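Local coordinates for catalase-3 (Neurospora crassa, PDB 4AJ9), which breaks down hydrogen peroxide to water and oxygen with a heme cofactor, and probably protects cells from its toxic effects, at residues Gly535-Thr540 with Gln575-Ala580. Residues are numbered along the deposited sequence; the frame is centred on the assembly and turned at random.
Sequences GVLSTT and QTYSAA
At the C-terminal ends of the parallel strands in the C-terminal domain, where strand 533-537 runs out into its loop, Tyr577 reaches across strand 561-566 to Leu537 and Ser538. Its phenol tip meets the turning backbone: Tyr577 OH donates to Ser538 O at 2.7 Å. The hydroxyl comes in on a lone pair, in the carbonyl plane, with a C=O...O angle of 134°, and Ser538 O in turn lies in the plane of the tyrosine ring, at its edge. Tyr577 CG sits beside the backbone N and anti to the carbonyl carbon (chi1 -83°), and the hydroxyl end of the ring reaches Ser538. Beside the bond, Leu537 CB packs against Tyr577 OH at 3.4 Å, and Leu537 CD2 approaches Tyr577 CE1 obliquely at 4.2 Å. Ile565 and Ile616 touch both side chains, and Phe608 meets the tyrosine ring at about 60°; the hydroxyl of this buried tyrosine has Ser538 O as its acceptor. Ser538 OG hydrogen-bonds to Ser544 OG. At the root of the tyrosine, Thr576 OG1 accepts from Ala579 N at 3.2 Å in an ST motif that shapes the turn after strand 575-576. The arrangement ties two loops at the strand ends of an alpha/beta fold with a central parallel sheet, as in the class I glutamine amidotransferase-like domain of large-subunit catalases.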
ATOM      1  N   GLY C 535     -39.444   6.722 -27.381  1.00  8.28           N
ATOM      2  CA  GLY C 535     -38.741   7.176 -28.559  1.00  6.78           C
ATOM      3  C   GLY C 535     -39.748   7.489 -29.649  1.00  8.34           C
ATOM      4  O   GLY C 535     -40.474   6.609 -30.107  1.00 12.50           O
ATOM      5  N   VAL C 536     -39.807   8.748 -30.057  1.00 10.68           N
ATOM      6  CA  VAL C 536     -40.683   9.128 -31.157  1.00  9.02           C
ATOM      7  C   VAL C 536     -39.870   9.213 -32.445  1.00  9.67           C
ATOM      8  O   VAL C 536     -39.001  10.075 -32.577  1.00  9.84           O
ATOM      9  CB  VAL C 536     -41.346  10.472 -30.885  1.00 11.34           C
ATOM     10  CG1 VAL C 536     -42.245  10.859 -32.052  1.00 10.11           C
ATOM     11  CG2 VAL C 536     -42.132  10.415 -29.588  1.00 12.86           C
ATOM     12  N   LEU C 537     -40.137   8.297 -33.372  1.00  6.88           N
ATOM     13  CA  LEU C 537     -39.451   8.261 -34.658  1.00  7.48           C
ATOM     14  C   LEU C 537     -40.079   9.258 -35.632  1.00 12.85           C
ATOM     15  O   LEU C 537     -41.228   9.088 -36.046  1.00 15.18           O
ATOM     16  CB  LEU C 537     -39.520   6.852 -35.249  1.00  6.38           C
ATOM     17  CG  LEU C 537     -39.154   5.737 -34.266  1.00  9.75           C
ATOM     18  CD1 LEU C 537     -38.950   4.404 -34.979  1.00  9.78           C
ATOM     19  CD2 LEU C 537     -37.898   6.138 -33.507  1.00 10.21           C
ATOM     20  N   SER C 538     -39.322  10.288 -35.999  1.00 12.18           N
ATOM     21  CA  SER C 538     -39.816  11.339 -36.890  1.00  9.66           C
ATOM     22  C   SER C 538     -38.905  11.562 -38.098  1.00 15.12           C
ATOM     23  O   SER C 538     -38.071  10.717 -38.434  1.00 13.20           O
ATOM     24  CB  SER C 538     -39.997  12.652 -36.114  1.00 11.71           C
ATOM     25  OG  SER C 538     -40.726  13.613 -36.872  1.00 10.12           O
ATOM     26  N   THR C 539     -39.064  12.713 -38.744  1.00 10.99           N
ATOM     27  CA  THR C 539     -38.265  13.035 -39.918  1.00 18.56           C
ATOM     28  C   THR C 539     -38.170  14.542 -40.082  1.00 12.45           C
ATOM     29  O   THR C 539     -39.062  15.266 -39.644  1.00 16.44           O
ATOM     30  CB  THR C 539     -38.837  12.375 -41.199  1.00 19.73           C
ATOM     31  OG1 THR C 539     -38.067  12.778 -42.339  1.00 18.22           O
ATOM     32  CG2 THR C 539     -40.303  12.761 -41.410  1.00 15.97           C
ATOM     33  N   THR C 540     -37.085  15.017 -40.696  1.00  9.00           N
ATOM     34  CA  THR C 540     -36.898  16.453 -40.888  1.00 17.99           C
ATOM     35  C   THR C 540     -37.716  16.979 -42.067  1.00 22.39           C
ATOM     36  O   THR C 540     -37.918  18.185 -42.204  1.00 20.03           O
ATOM     37  CB  THR C 540     -35.406  16.832 -41.064  1.00 13.75           C
ATOM     38  OG1 THR C 540     -34.854  16.127 -42.181  1.00 14.56           O
ATOM     39  CG2 THR C 540     -34.621  16.468 -39.810  1.00 12.66           C
ATOM     40  N   GLN C 575     -32.363  13.489 -30.732  1.00  9.35           N
ATOM     41  CA  GLN C 575     -31.363  12.480 -31.075  1.00 10.88           C
ATOM     42  C   GLN C 575     -31.470  12.132 -32.557  1.00  8.88           C
ATOM     43  O   GLN C 575     -32.566  12.121 -33.115  1.00 11.52           O
ATOM     44  CB  GLN C 575     -31.591  11.219 -30.232  1.00  7.89           C
ATOM     45  CG  GLN C 575     -30.418  10.265 -30.151  1.00 13.42           C
ATOM     46  CD  GLN C 575     -30.711   9.073 -29.239  1.00 18.21           C
ATOM     47  OE1 GLN C 575     -31.777   8.459 -29.327  1.00  8.71           O
ATOM     48  NE2 GLN C 575     -29.763   8.742 -28.363  1.00 14.82           N
ATOM     49  N   THR C 576     -30.333  11.858 -33.193  1.00  7.71           N
ATOM     50  CA  THR C 576     -30.317  11.427 -34.589  1.00 10.26           C
ATOM     51  C   THR C 576     -30.565   9.936 -34.672  1.00  9.55           C
ATOM     52  O   THR C 576     -30.323   9.204 -33.709  1.00  7.77           O
ATOM     53  CB  THR C 576     -28.952  11.691 -35.257  1.00 11.37           C
ATOM     54  OG1 THR C 576     -27.941  10.927 -34.581  1.00  7.77           O
ATOM     55  CG2 THR C 576     -28.606  13.170 -35.209  1.00  5.71           C
ATOM     56  N   TYR C 577     -31.024   9.479 -35.830  1.00  6.16           N
ATOM     57  CA  TYR C 577     -31.193   8.046 -36.050  1.00  6.38           C
ATOM     58  C   TYR C 577     -29.888   7.303 -35.834  1.00  9.53           C
ATOM     59  O   TYR C 577     -29.891   6.180 -35.326  1.00  6.73           O
ATOM     60  CB  TYR C 577     -31.754   7.755 -37.442  1.00  7.84           C
ATOM     61  CG  TYR C 577     -33.251   7.886 -37.481  1.00  6.98           C
ATOM     62  CD1 TYR C 577     -34.060   6.973 -36.808  1.00  6.27           C
ATOM     63  CD2 TYR C 577     -33.863   8.932 -38.159  1.00  8.33           C
ATOM     64  CE1 TYR C 577     -35.432   7.087 -36.824  1.00 10.03           C
ATOM     65  CE2 TYR C 577     -35.246   9.058 -38.184  1.00  8.23           C
ATOM     66  CZ  TYR C 577     -36.027   8.133 -37.516  1.00 11.86           C
ATOM     67  OH  TYR C 577     -37.405   8.251 -37.529  1.00  8.81           O
ATOM     68  N   SER C 578     -28.781   7.945 -36.199  1.00  8.14           N
ATOM     69  CA  SER C 578     -27.454   7.337 -36.072  1.00  6.80           C
ATOM     70  C   SER C 578     -27.173   6.985 -34.616  1.00  6.42           C
ATOM     71  O   SER C 578     -26.667   5.902 -34.311  1.00  7.40           O
ATOM     72  CB  SER C 578     -26.372   8.290 -36.613  1.00  9.62           C
ATOM     73  OG  SER C 578     -25.074   7.718 -36.506  1.00  8.39           O
ATOM     74  N   ALA C 579     -27.540   7.893 -33.718  1.00 10.40           N
ATOM     75  CA  ALA C 579     -27.269   7.739 -32.295  1.00 12.30           C
ATOM     76  C   ALA C 579     -28.333   6.929 -31.553  1.00 10.39           C
ATOM     77  O   ALA C 579     -28.157   6.606 -30.374  1.00 12.23           O
ATOM     78  CB  ALA C 579     -27.110   9.107 -31.647  1.00  9.08           C
ATOM     79  N   ALA C 580     -29.430   6.603 -32.229  1.00  7.09           N
ATOM     80  CA  ALA C 580     -30.580   5.989 -31.555  1.00  8.18           C
ATOM     81  C   ALA C 580     -30.609   4.467 -31.622  1.00 11.89           C
ATOM     82  O   ALA C 580     -30.119   3.849 -32.574  1.00  9.49           O
ATOM     83  CB  ALA C 580     -31.881   6.550 -32.093  1.00  7.53           C
TER